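Uly1 (PDB 7DRQ) cleaves the green-algal polysaccharide ulvan as a lyase of polysaccharide lyase family 24, probably by beta-elimination, and binds calcium ions. Local coordinates at residues A[15-20]-A[105-110]; A[36-41]-A[93-98]; A[111-116]-A[122-127]; A[126-131]-A[216-221]; A[135-138]-A[142-145]. One frame throughout, in Å; residues are numbered along the deposited sequence.

Interaction 1: residues A[15-20]-A[105-110]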
# COMPACT_ATOMS: atom_id res chain seq x y z
N LEU A 15 14.45 -8.16 7.19
CA LEU A 15 14.71 -9.04 6.06
C LEU A 15 14.95 -8.24 4.78
O LEU A 15 14.24 -7.28 4.48
CB LEU A 15 13.54 -10.01 5.86
CG LEU A 15 13.63 -10.92 4.63
CD1 LEU A 15 14.84 -11.86 4.75
CD2 LEU A 15 12.34 -11.72 4.45
N PHE A 16 15.96 -8.66 4.01
CA PHE A 16 16.27 -8.06 2.73
C PHE A 16 16.64 -9.17 1.76
O PHE A 16 17.29 -10.14 2.14
CB PHE A 16 17.43 -7.06 2.87
CG PHE A 16 17.74 -6.31 1.61
CD1 PHE A 16 17.04 -5.16 1.29
CD2 PHE A 16 18.76 -6.74 0.78
CE1 PHE A 16 17.34 -4.46 0.13
CE2 PHE A 16 19.07 -6.04 -0.38
CZ PHE A 16 18.35 -4.90 -0.71
N PHE A 17 16.23 -9.01 0.50
CA PHE A 17 16.50 -10.02 -0.52
C PHE A 17 17.82 -9.66 -1.19
O PHE A 17 17.87 -8.86 -2.12
CB PHE A 17 15.34 -10.09 -1.51
CG PHE A 17 14.01 -10.26 -0.86
CD1 PHE A 17 13.87 -11.09 0.25
CD2 PHE A 17 12.88 -9.61 -1.34
CE1 PHE A 17 12.62 -11.26 0.85
CE2 PHE A 17 11.64 -9.77 -0.74
CZ PHE A 17 11.51 -10.59 0.36
N ASP A 18 18.90 -10.27 -0.72
CA ASP A 18 20.26 -9.90 -1.12
C ASP A 18 20.75 -10.64 -2.36
O ASP A 18 21.92 -10.50 -2.72
CB ASP A 18 21.22 -10.13 0.04
CG ASP A 18 21.40 -11.59 0.39
OD1 ASP A 18 20.42 -12.37 0.31
OD2 ASP A 18 22.53 -11.97 0.74
N GLY A 19 19.88 -11.41 -3.01
CA GLY A 19 20.25 -12.14 -4.21
C GLY A 19 19.98 -11.38 -5.48
O GLY A 19 20.14 -10.16 -5.52
N VAL A 20 19.56 -12.08 -6.54
CA VAL A 20 19.33 -11.46 -7.84
C VAL A 20 17.87 -11.61 -8.24
O VAL A 20 17.11 -12.40 -7.68
CB VAL A 20 20.26 -12.01 -8.94
CG1 VAL A 20 21.71 -11.87 -8.52
CG2 VAL A 20 19.92 -13.47 -9.26
N GLY A 105 12.08 -14.02 -2.77
CA GLY A 105 11.37 -12.95 -2.07
C GLY A 105 10.30 -12.30 -2.93
O GLY A 105 10.47 -12.12 -4.14
N GLU A 106 9.20 -11.92 -2.30
CA GLU A 106 7.99 -11.52 -3.01
C GLU A 106 7.47 -10.23 -2.37
O GLU A 106 6.77 -10.27 -1.36
CB GLU A 106 6.99 -12.68 -2.98
CG GLU A 106 5.53 -12.43 -3.25
CD GLU A 106 5.22 -11.80 -4.60
OE1 GLU A 106 5.59 -10.64 -4.79
OE2 GLU A 106 4.53 -12.45 -5.44
N THR A 107 7.81 -9.07 -2.96
CA THR A 107 7.49 -7.80 -2.32
C THR A 107 6.02 -7.41 -2.44
O THR A 107 5.62 -6.39 -1.86
CB THR A 107 8.37 -6.66 -2.85
OG1 THR A 107 8.40 -6.67 -4.28
CG2 THR A 107 9.81 -6.77 -2.29
N HIS A 108 5.18 -8.17 -3.17
CA HIS A 108 3.75 -7.94 -3.05
C HIS A 108 3.27 -8.25 -1.64
O HIS A 108 2.27 -7.69 -1.18
CB HIS A 108 2.95 -8.81 -4.02
CG HIS A 108 3.11 -8.43 -5.46
ND1 HIS A 108 4.14 -8.91 -6.24
CD2 HIS A 108 2.37 -7.64 -6.26
CE1 HIS A 108 4.03 -8.42 -7.46
NE2 HIS A 108 2.96 -7.64 -7.50
N ASN A 109 3.95 -9.18 -0.97
CA ASN A 109 3.41 -9.88 0.19
C ASN A 109 3.70 -9.14 1.49
O ASN A 109 4.25 -9.70 2.43
CB ASN A 109 3.97 -11.29 0.23
CG ASN A 109 3.38 -12.18 -0.85
OD1 ASN A 109 2.96 -11.69 -1.89
ND2 ASN A 109 3.39 -13.49 -0.61
N THR A 110 3.32 -7.87 1.53
CA THR A 110 3.61 -7.02 2.67
C THR A 110 2.76 -7.39 3.89
O THR A 110 1.81 -8.18 3.82
CB THR A 110 3.37 -5.56 2.29
OG1 THR A 110 2.02 -5.42 1.81
CG2 THR A 110 4.34 -5.15 1.21
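In this beta-propeller fold, the loop leaving strand 3-15 meets the link between strands 104-105 and 111-115 through a CH-pi contact of Phe17 with Gly105. Gly105 CA lies 3.4 Å from the centroid of the Phe17 ring and only 13° off the ring normal, so the glycine sits nearly central over one face. Phe17 CG is anti to the carbonyl carbon (chi1 -52°), which swings the ring across to that glycine. A side chain at Gly105 is excluded, because a CB there would come 2.3 Å from Phe17 CD2. Thr107 CG2 approaches the ring edge, 3.8 Å from Phe17 CE2, while the Thr107 hydroxyl bonds to the backbone N of Gly43. With a leucine in place of Phe17 the flat face over Gly105 is lost, and a gap would probably open between the 15-20 loop and both Gly105 CA and the Thr107 methyl. Beyond the ring, Glu106 to Asn109 form a type I turn. The Glu106 carboxylate bonds through OE2 to His129 ND1, whereas His108 N and His108 ND1 reach Glu106 OE1, at 3.0 and 2.7 Å, from the same face of the carboxylate, with OE1 in the His108 ring plane.

Interaction 2: residues A[36-41]-A[93-98]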
# COMPACT_ATOMS: atom_id res chain seq x y z
N GLN A 36 22.30 -20.38 -0.83
CA GLN A 36 22.00 -19.37 -1.84
C GLN A 36 21.72 -18.02 -1.19
O GLN A 36 21.24 -17.93 -0.05
CB GLN A 36 20.78 -19.78 -2.68
CG GLN A 36 19.44 -19.68 -1.93
CD GLN A 36 18.23 -19.86 -2.84
OE1 GLN A 36 17.89 -20.99 -3.23
NE2 GLN A 36 17.58 -18.75 -3.19
N LYS A 37 22.03 -16.95 -1.92
CA LYS A 37 21.52 -15.64 -1.55
C LYS A 37 20.01 -15.61 -1.74
O LYS A 37 19.41 -16.47 -2.40
CB LYS A 37 22.19 -14.55 -2.39
CG LYS A 37 23.69 -14.40 -2.12
CD LYS A 37 24.29 -13.26 -2.94
CE LYS A 37 25.80 -13.44 -3.09
NZ LYS A 37 26.13 -14.39 -4.20
N TYR A 38 19.37 -14.61 -1.13
CA TYR A 38 17.90 -14.53 -1.15
C TYR A 38 17.47 -13.82 -2.42
O TYR A 38 17.41 -12.59 -2.49
CB TYR A 38 17.40 -13.82 0.10
CG TYR A 38 15.98 -14.17 0.51
CD1 TYR A 38 15.06 -14.66 -0.41
CD2 TYR A 38 15.56 -14.00 1.82
CE1 TYR A 38 13.74 -14.97 -0.02
CE2 TYR A 38 14.28 -14.31 2.22
CZ TYR A 38 13.37 -14.79 1.30
OH TYR A 38 12.10 -15.09 1.73
N ASN A 39 17.16 -14.60 -3.45
CA ASN A 39 16.71 -14.04 -4.71
C ASN A 39 15.29 -13.49 -4.56
O ASN A 39 14.66 -13.60 -3.51
CB ASN A 39 16.81 -15.10 -5.81
CG ASN A 39 18.21 -15.63 -5.95
OD1 ASN A 39 19.17 -14.86 -5.98
ND2 ASN A 39 18.35 -16.95 -6.01
N TYR A 40 14.77 -12.89 -5.63
CA TYR A 40 13.50 -12.19 -5.53
C TYR A 40 12.86 -12.05 -6.90
O TYR A 40 13.55 -12.03 -7.93
CB TYR A 40 13.70 -10.81 -4.87
CG TYR A 40 14.66 -9.90 -5.61
CD1 TYR A 40 16.02 -9.93 -5.34
CD2 TYR A 40 14.20 -9.01 -6.58
CE1 TYR A 40 16.91 -9.09 -6.01
CE2 TYR A 40 15.08 -8.17 -7.26
CZ TYR A 40 16.43 -8.22 -6.97
OH TYR A 40 17.31 -7.40 -7.64
N ALA A 41 11.54 -11.95 -6.91
CA ALA A 41 10.77 -11.91 -8.15
C ALA A 41 10.40 -10.50 -8.57
O ALA A 41 10.22 -10.25 -9.77
CB ALA A 41 9.50 -12.75 -8.00
N HIS A 93 4.07 -17.08 11.67
CA HIS A 93 4.11 -17.16 10.22
C HIS A 93 5.43 -16.65 9.65
O HIS A 93 5.96 -15.64 10.11
CB HIS A 93 2.98 -16.34 9.60
CG HIS A 93 2.90 -16.50 8.11
ND1 HIS A 93 2.40 -17.63 7.51
CD2 HIS A 93 3.26 -15.67 7.10
CE1 HIS A 93 2.44 -17.49 6.20
NE2 HIS A 93 2.97 -16.31 5.92
N GLN A 94 5.92 -17.32 8.61
CA GLN A 94 7.14 -16.92 7.91
C GLN A 94 6.80 -16.63 6.46
O GLN A 94 5.96 -17.31 5.87
CB GLN A 94 8.22 -18.01 7.97
CG GLN A 94 8.67 -18.38 9.38
CD GLN A 94 9.31 -19.75 9.43
OE1 GLN A 94 8.61 -20.77 9.45
NE2 GLN A 94 10.64 -19.79 9.43
N HIS A 95 7.44 -15.60 5.90
CA HIS A 95 7.24 -15.23 4.50
C HIS A 95 7.32 -16.47 3.61
O HIS A 95 8.31 -17.21 3.65
CB HIS A 95 8.31 -14.20 4.09
CG HIS A 95 8.21 -13.73 2.67
ND1 HIS A 95 7.03 -13.32 2.09
CD2 HIS A 95 9.17 -13.59 1.72
CE1 HIS A 95 7.26 -12.96 0.84
NE2 HIS A 95 8.55 -13.11 0.59
N THR A 96 6.27 -16.71 2.81
CA THR A 96 6.24 -17.89 1.95
C THR A 96 6.76 -17.61 0.55
O THR A 96 6.74 -18.51 -0.30
CB THR A 96 4.81 -18.47 1.90
OG1 THR A 96 3.88 -17.48 1.43
CG2 THR A 96 4.39 -18.95 3.28
N GLY A 97 7.25 -16.40 0.29
CA GLY A 97 7.95 -16.14 -0.95
C GLY A 97 7.02 -16.12 -2.15
O GLY A 97 5.84 -15.76 -2.06
N PHE A 98 7.57 -16.52 -3.29
CA PHE A 98 6.79 -16.56 -4.52
C PHE A 98 6.01 -17.87 -4.57
O PHE A 98 6.60 -18.94 -4.79
CB PHE A 98 7.68 -16.41 -5.75
CG PHE A 98 6.89 -16.27 -7.03
CD1 PHE A 98 6.45 -15.02 -7.45
CD2 PHE A 98 6.56 -17.39 -7.79
CE1 PHE A 98 5.71 -14.88 -8.61
CE2 PHE A 98 5.81 -17.25 -8.96
CZ PHE A 98 5.39 -16.00 -9.37
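Tyr38 and His95 both carry CG anti to the backbone N (chi1 -155° and -180°), and these extended side chains reach across until the phenol oxygen arrives at the imidazole. Tyr38 OH stops 3.3 Å from His95 CD2, close to the plane of the imidazole and at its edge. The two side chains cross obliquely, and the oxygen meets a ring carbon, a van der Waals contact; both imidazole nitrogens have other partners. His95 ND1 bonds to Asp127 OD1, and His95 NE2 accepts the backbone N-H of Glu106, which together fix the rotation of the ring. Over one face of it lies the backbone N of Gly97, 3.4 Å above the plane and over its centre.

The segment 36-41 contains a short, weakly bonded strand at 39-40, which pairs in parallel with strand 104-105 through backbone bonds of Asn39 and Ala41 with Gly105. Along the chain, the propeller blade of strands 53-56, 59-65, 73-80 and 86-91 lies between the two segments. The touching parts, taken end to end, run 48° apart. At their far end the apolar half of the contact forms, where Ala41 CB comes 3.8 Å from Phe98 CD1, meeting the ring obliquely. Val104 touches both of these side chains, and Val24, Ala27 and Arg28 of helix 24-29 pack on Phe98 as well, so the phenyl ring touches both the helix and the short strand 104-105. Back at the start of segment 93-98, His93 ND1 bonds to Lys185 NZ, a residue of a calcium site, and the side chains of His95 and Lys185 lie about 10 Å apart.

Interaction 3: residues A[111-116]-A[122-127]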
# COMPACT_ATOMS: atom_id res chain seq x y z
N ILE A 111 3.11 -6.78 5.02
CA ILE A 111 2.35 -6.90 6.26
C ILE A 111 1.70 -5.55 6.54
O ILE A 111 2.39 -4.59 6.91
CB ILE A 111 3.24 -7.30 7.44
CG1 ILE A 111 4.13 -8.51 7.10
CG2 ILE A 111 2.37 -7.55 8.69
CD1 ILE A 111 5.45 -8.51 7.92
N ALA A 112 0.38 -5.49 6.40
CA ALA A 112 -0.36 -4.27 6.70
C ALA A 112 -0.85 -4.31 8.14
O ALA A 112 -1.20 -5.37 8.66
CB ALA A 112 -1.56 -4.11 5.76
N VAL A 113 -0.85 -3.15 8.79
CA VAL A 113 -1.27 -3.04 10.18
C VAL A 113 -2.28 -1.91 10.31
O VAL A 113 -2.19 -0.89 9.62
CB VAL A 113 -0.08 -2.82 11.15
CG1 VAL A 113 0.68 -1.52 10.80
CG2 VAL A 113 -0.53 -2.83 12.61
N ALA A 114 -3.27 -2.10 11.19
CA ALA A 114 -4.18 -1.03 11.57
C ALA A 114 -4.60 -1.19 13.02
O ALA A 114 -4.64 -2.30 13.56
CB ALA A 114 -5.44 -1.01 10.69
N ILE A 115 -4.93 -0.06 13.64
CA ILE A 115 -5.56 -0.01 14.96
C ILE A 115 -6.99 0.51 14.78
O ILE A 115 -7.21 1.48 14.05
CB ILE A 115 -4.78 0.91 15.92
CG1 ILE A 115 -3.28 0.56 15.92
CG2 ILE A 115 -5.37 0.85 17.32
CD1 ILE A 115 -2.98 -0.83 16.39
N SER A 116 -7.96 -0.15 15.42
CA SER A 116 -9.29 0.47 15.55
C SER A 116 -9.25 1.51 16.66
O SER A 116 -8.98 1.15 17.81
CB SER A 116 -10.37 -0.54 15.88
OG SER A 116 -11.58 0.16 16.20
N ILE A 122 -6.02 -4.58 17.25
CA ILE A 122 -4.94 -4.51 16.28
C ILE A 122 -5.26 -5.49 15.16
O ILE A 122 -5.67 -6.63 15.43
CB ILE A 122 -3.59 -4.87 16.92
CG1 ILE A 122 -3.34 -4.01 18.17
CG2 ILE A 122 -2.44 -4.77 15.89
CD1 ILE A 122 -2.23 -4.54 19.06
N HIS A 123 -5.05 -5.06 13.92
CA HIS A 123 -5.34 -5.89 12.76
C HIS A 123 -4.12 -6.00 11.87
O HIS A 123 -3.47 -4.99 11.58
CB HIS A 123 -6.53 -5.31 12.00
CG HIS A 123 -7.72 -5.11 12.88
ND1 HIS A 123 -8.68 -6.08 13.04
CD2 HIS A 123 -8.05 -4.10 13.72
CE1 HIS A 123 -9.58 -5.66 13.91
NE2 HIS A 123 -9.23 -4.46 14.33
N LEU A 124 -3.82 -7.23 11.44
CA LEU A 124 -2.69 -7.53 10.57
C LEU A 124 -3.15 -8.36 9.38
O LEU A 124 -3.87 -9.35 9.55
CB LEU A 124 -1.60 -8.30 11.32
CG LEU A 124 -0.96 -7.56 12.49
CD1 LEU A 124 -0.24 -8.54 13.38
CD2 LEU A 124 0.00 -6.50 11.95
N LEU A 125 -2.70 -7.97 8.19
CA LEU A 125 -2.94 -8.73 6.97
C LEU A 125 -1.61 -8.94 6.28
O LEU A 125 -0.87 -7.97 6.07
CB LEU A 125 -3.90 -7.98 6.05
CG LEU A 125 -5.35 -7.99 6.55
CD1 LEU A 125 -6.15 -6.94 5.81
CD2 LEU A 125 -6.00 -9.37 6.39
N TYR A 126 -1.28 -10.18 5.91
CA TYR A 126 0.09 -10.35 5.44
C TYR A 126 0.25 -11.51 4.46
O TYR A 126 -0.52 -12.47 4.46
CB TYR A 126 1.05 -10.54 6.60
CG TYR A 126 0.62 -11.48 7.72
CD1 TYR A 126 0.91 -12.85 7.65
CD2 TYR A 126 0.02 -10.99 8.88
CE1 TYR A 126 0.57 -13.71 8.70
CE2 TYR A 126 -0.32 -11.84 9.93
CZ TYR A 126 -0.05 -13.19 9.84
OH TYR A 126 -0.38 -14.03 10.90
N ASP A 127 1.30 -11.38 3.65
CA ASP A 127 1.87 -12.48 2.87
C ASP A 127 0.88 -13.02 1.85
O ASP A 127 0.67 -14.23 1.74
CB ASP A 127 2.39 -13.60 3.77
CG ASP A 127 3.54 -14.35 3.14
OD1 ASP A 127 4.16 -13.81 2.19
OD2 ASP A 127 3.84 -15.48 3.57
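His123 and Ile111 have the largest areas buried by this contact, followed by Ala112, and each meets the opposite strand differently. His123 is paired with Ala114 through two backbone bonds, His123 N to Ala114 O at 2.8 Å and Ala114 N to His123 O at 2.9 Å. Its CG is anti to the carbonyl carbon (chi1 -54°), which brings the CD2 edge of the imidazole toward Ala114 O, at 3.9 Å, the oxygen lying near the ring plane. Both ring nitrogens are engaged, ND1 with Tyr150 OH and NE2 with Thr121 OG1, so neither is left to swing.

The strands 111-115 and 122-126 form an antiparallel beta hairpin in a three-stranded sheet completed by strand 150-152, one blade of the propeller. Their axes approach to 4.6 Å at 165°. Ile111 belongs to a non-hydrogen-bonded pair with Tyr126, and its CG1 rests 3.7 Å from Tyr126 CB. Tyr126 CG sits between backbone N and carbonyl carbon (chi1 44°), and the phenol runs on past the isoleucine until its OH meets Ser151 OG. Ile111 CG2 lies alongside the neighbouring leucine, 4.2 Å from Leu124 CD2. This face, which also bears Val113, Ile115 and Ile122, packs on strands 59-65 and 73-80 at Tyr65, Val74 and Leu76. Ala112 points to the other face, where Ala114 and Leu125 join it against Phe206 of strand 201-208. Ala112 N donates to Leu125 O at 2.8 Å, and Leu125 N returns a bond to Ala112 O at 3.0 Å.

Interaction 4: residues A[126-131]-A[216-221]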
# COMPACT_ATOMS: atom_id res chain seq x y z
N TYR A 126 -1.28 -10.18 5.91
CA TYR A 126 0.09 -10.35 5.44
C TYR A 126 0.25 -11.51 4.46
O TYR A 126 -0.52 -12.47 4.46
CB TYR A 126 1.05 -10.54 6.60
CG TYR A 126 0.62 -11.48 7.72
CD1 TYR A 126 0.91 -12.85 7.65
CD2 TYR A 126 0.02 -10.99 8.88
CE1 TYR A 126 0.57 -13.71 8.70
CE2 TYR A 126 -0.32 -11.84 9.93
CZ TYR A 126 -0.05 -13.19 9.84
OH TYR A 126 -0.38 -14.03 10.90
N ASP A 127 1.30 -11.38 3.65
CA ASP A 127 1.87 -12.48 2.87
C ASP A 127 0.88 -13.02 1.85
O ASP A 127 0.67 -14.23 1.74
CB ASP A 127 2.39 -13.60 3.77
CG ASP A 127 3.54 -14.35 3.14
OD1 ASP A 127 4.16 -13.81 2.19
OD2 ASP A 127 3.84 -15.48 3.57
N MSE A 128 0.26 -12.10 1.11
CA MSE A 128 -0.77 -12.42 0.12
C MSE A 128 -0.47 -11.85 -1.26
O MSE A 128 -0.15 -10.67 -1.40
CB MSE A 128 -2.12 -11.88 0.59
CG MSE A 128 -2.59 -12.48 1.89
SE MSE A 128 -4.40 -11.93 2.21
CE MSE A 128 -4.05 -10.49 3.49
N HIS A 129 -0.57 -12.70 -2.29
CA HIS A 129 -0.55 -12.20 -3.66
C HIS A 129 -1.56 -13.02 -4.47
O HIS A 129 -1.20 -13.90 -5.26
CB HIS A 129 0.85 -12.26 -4.28
CG HIS A 129 0.94 -11.58 -5.61
ND1 HIS A 129 2.12 -11.48 -6.32
CD2 HIS A 129 0.00 -10.94 -6.35
CE1 HIS A 129 1.90 -10.84 -7.45
NE2 HIS A 129 0.62 -10.50 -7.50
N ALA A 130 -2.84 -12.70 -4.27
CA ALA A 130 -3.94 -13.30 -5.04
C ALA A 130 -3.97 -14.82 -4.92
O ALA A 130 -4.23 -15.54 -5.90
CB ALA A 130 -3.86 -12.87 -6.51
N TYR A 131 -3.72 -15.33 -3.72
CA TYR A 131 -3.74 -16.78 -3.57
C TYR A 131 -5.17 -17.28 -3.44
O TYR A 131 -6.09 -16.53 -3.10
CB TYR A 131 -2.89 -17.21 -2.37
CG TYR A 131 -1.46 -16.73 -2.48
CD1 TYR A 131 -0.78 -16.79 -3.69
CD2 TYR A 131 -0.80 -16.20 -1.38
CE1 TYR A 131 0.54 -16.35 -3.81
CE2 TYR A 131 0.51 -15.74 -1.49
CZ TYR A 131 1.17 -15.82 -2.70
OH TYR A 131 2.47 -15.37 -2.81
N LEU A 216 -10.79 -1.21 5.22
CA LEU A 216 -9.73 -1.92 4.51
C LEU A 216 -10.10 -2.01 3.04
O LEU A 216 -11.28 -2.19 2.72
CB LEU A 216 -9.54 -3.32 5.07
CG LEU A 216 -8.74 -4.22 4.12
CD1 LEU A 216 -7.20 -3.95 4.24
CD2 LEU A 216 -9.08 -5.66 4.32
N HIS A 217 -9.13 -1.84 2.15
CA HIS A 217 -9.37 -2.19 0.75
C HIS A 217 -8.24 -3.07 0.22
O HIS A 217 -7.10 -3.00 0.68
CB HIS A 217 -9.60 -0.96 -0.16
CG HIS A 217 -8.37 -0.17 -0.50
ND1 HIS A 217 -7.59 0.44 0.46
CD2 HIS A 217 -7.85 0.19 -1.69
CE1 HIS A 217 -6.61 1.10 -0.13
NE2 HIS A 217 -6.75 0.97 -1.44
N MSE A 218 -8.60 -3.91 -0.75
CA MSE A 218 -7.67 -4.82 -1.40
C MSE A 218 -8.06 -4.91 -2.87
O MSE A 218 -9.17 -4.53 -3.26
CB MSE A 218 -7.66 -6.21 -0.76
CG MSE A 218 -7.26 -6.21 0.73
SE MSE A 218 -6.99 -8.01 1.44
CE MSE A 218 -5.32 -8.41 0.54
N ARG A 219 -7.16 -5.43 -3.68
CA ARG A 219 -7.44 -5.70 -5.08
C ARG A 219 -7.79 -7.16 -5.21
O ARG A 219 -7.15 -8.02 -4.60
CB ARG A 219 -6.24 -5.35 -5.96
CG ARG A 219 -5.94 -3.88 -6.02
CD ARG A 219 -4.82 -3.58 -7.00
NE ARG A 219 -4.17 -2.31 -6.68
CZ ARG A 219 -3.08 -1.86 -7.27
NH1 ARG A 219 -2.49 -2.57 -8.22
NH2 ARG A 219 -2.57 -0.68 -6.91
N GLN A 220 -8.84 -7.45 -5.97
CA GLN A 220 -9.25 -8.82 -6.20
C GLN A 220 -9.18 -9.14 -7.68
O GLN A 220 -9.60 -8.33 -8.51
CB GLN A 220 -10.67 -9.08 -5.69
CG GLN A 220 -10.99 -10.58 -5.63
CD GLN A 220 -12.32 -10.87 -4.97
OE1 GLN A 220 -13.27 -10.09 -5.08
NE2 GLN A 220 -12.41 -12.00 -4.28
N GLY A 221 -8.66 -10.32 -8.00
CA GLY A 221 -8.66 -10.78 -9.37
C GLY A 221 -7.27 -10.82 -9.97
O GLY A 221 -6.31 -11.21 -9.31
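Asp127 OD2, gripped by His93 NE2 and the backbone N of Thr96, fixes the residue just before Met128, whose side chain crosses to Met218. OD1 of the same carboxylate takes a further bond from Asn109 ND2, so the loop is pinned on the side away from Met218. Both methionines are selenomethionines. Their chains bend at the last torsion (chi3 -100° in Met128, 72° in Met218) and meet at about a right angle. The contact is apolar: Met128 CE lies 3.8 Å from Met218 CE, and Met128 SE is 4.0 Å from the same methyl. A second, slighter touch follows where both segments turn a corner, Ala130 CB standing 4.1 Å from Gly221 O. Behind that corner the loop folds on itself, the backbone N of His129 lying 3.3 Å above the plane of the Tyr131 ring and toward its rim. Two propeller blades are joined here. The loop after strand 122-126 bonds through the Ala130 and Tyr131 backbones to Leu201 and Arg200, and Met218 belongs to strand 214-220, flanked in its sheet by strands 201-208 and 225-234.

Interaction 5: residues A[135-138]-A[142-145]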
# COMPACT_ATOMS: atom_id res chain seq x y z
N THR A 135 -4.16 -22.71 -5.21
CA THR A 135 -2.84 -22.21 -5.55
C THR A 135 -1.82 -23.35 -5.43
O THR A 135 -1.84 -24.12 -4.47
CB THR A 135 -2.45 -21.05 -4.62
OG1 THR A 135 -3.20 -19.88 -4.98
CG2 THR A 135 -0.97 -20.72 -4.70
N ASP A 136 -0.95 -23.46 -6.44
CA ASP A 136 0.00 -24.55 -6.52
C ASP A 136 1.30 -24.10 -5.87
O ASP A 136 2.06 -23.32 -6.47
CB ASP A 136 0.22 -24.98 -7.97
CG ASP A 136 1.23 -26.12 -8.12
OD1 ASP A 136 1.70 -26.65 -7.09
OD2 ASP A 136 1.54 -26.49 -9.27
N THR A 137 1.57 -24.57 -4.66
CA THR A 137 2.78 -24.15 -3.97
C THR A 137 4.01 -24.94 -4.38
O THR A 137 5.07 -24.75 -3.76
CB THR A 137 2.60 -24.24 -2.45
OG1 THR A 137 2.54 -25.62 -2.07
CG2 THR A 137 1.33 -23.52 -2.01
N GLY A 138 3.89 -25.82 -5.37
CA GLY A 138 5.03 -26.62 -5.80
C GLY A 138 5.60 -27.49 -4.71
O GLY A 138 6.82 -27.72 -4.68
N ASP A 142 0.67 -26.44 2.48
CA ASP A 142 -0.72 -26.64 2.10
C ASP A 142 -1.46 -25.32 2.30
O ASP A 142 -1.64 -24.87 3.44
CB ASP A 142 -1.33 -27.77 2.92
CG ASP A 142 -2.81 -27.95 2.69
OD1 ASP A 142 -3.40 -27.31 1.79
OD2 ASP A 142 -3.40 -28.77 3.43
N ILE A 143 -1.89 -24.69 1.21
CA ILE A 143 -2.50 -23.37 1.26
C ILE A 143 -4.02 -23.44 1.15
O ILE A 143 -4.68 -22.40 1.08
CB ILE A 143 -1.91 -22.45 0.18
CG1 ILE A 143 -2.09 -20.98 0.53
CG2 ILE A 143 -2.51 -22.75 -1.19
CD1 ILE A 143 -1.35 -20.04 -0.43
N ARG A 144 -4.60 -24.64 1.17
CA ARG A 144 -6.03 -24.77 0.89
C ARG A 144 -6.89 -23.99 1.88
O ARG A 144 -7.94 -23.45 1.50
CB ARG A 144 -6.41 -26.24 0.88
CG ARG A 144 -5.86 -26.97 -0.34
CD ARG A 144 -6.16 -28.47 -0.26
NE ARG A 144 -5.40 -29.12 0.79
CZ ARG A 144 -5.59 -30.37 1.19
NH1 ARG A 144 -6.52 -31.11 0.61
NH2 ARG A 144 -4.85 -30.88 2.15
N LYS A 145 -6.47 -23.92 3.15
CA LYS A 145 -7.15 -23.14 4.19
C LYS A 145 -6.24 -22.04 4.72
O LYS A 145 -6.30 -21.68 5.90
CB LYS A 145 -7.62 -24.06 5.32
CG LYS A 145 -8.55 -25.17 4.85
CD LYS A 145 -9.81 -24.61 4.21
CE LYS A 145 -10.80 -25.73 3.85
NZ LYS A 145 -11.99 -25.18 3.14
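Ile143 is the tightly packed centre of this contact, its CG2 methyl resting against both Thr135 and Thr137. CG1 is anti to the backbone N (chi1 -158°), which puts CG2 between the backbone N and the carbonyl carbon and turns it to the facing segment. There it lies 3.6 Å from Thr135 O, 3.8 Å from Thr135 CB and 4.0 Å from Thr137 CG2. The threonine hydroxyls serve other partners, Thr135 OG1 the backbone N of Arg132 and Thr137 OG1 the carbonyl of Gly141, and the apolar parts of both side chains are what meet the isoleucine. The Ile143 side chain is about 10 Å from a bound calcium ion.

On the solvent side the carboxylates of Asp136 and Asp142 bond within their own segments. Asp142 and Arg144, both exposed, form a side-on salt bridge in which Arg144 NE bonds to Asp142 OD1 at 2.9 Å and Arg144 NH2 to Asp142 OD2 at 2.9 Å. Asp142 OD1 also accepts from the backbone N of Arg144 at 3.0 Å, an Asx turn, with Arg144 NE and Arg144 N reaching OD1 from opposite faces. Asp136 makes a second Asx turn, its OD1 taking the N-H of Gly138 at 2.9 Å.

Ile143 also packs on Tyr131 and on Arg149 just ahead of strand 150-152, and both segments belong to the long connection that leads from strand 122-126 to that strand.

Overall arrangement
From the N terminus, segment 15-20 follows strand 3-15, which pairs with the C-terminal strand 469-478 in the blade that closes the propeller, and interaction 1 brings it back to the chain at 105-110. Interaction 2 is nested inside that loop and touches interaction 1 through the pairing of strands 39-40 and 104-105. Interaction 3 opens afterwards as a short hairpin. Interaction 4 begins where the hairpin ends, sharing Tyr126 and Asp127, and closes a loop reaching to 216-221 in the next blade. Interaction 5 is nested within it, touching it where Tyr131 CB meets Ile143 CD1. Asp127 joins interactions 1 to 4.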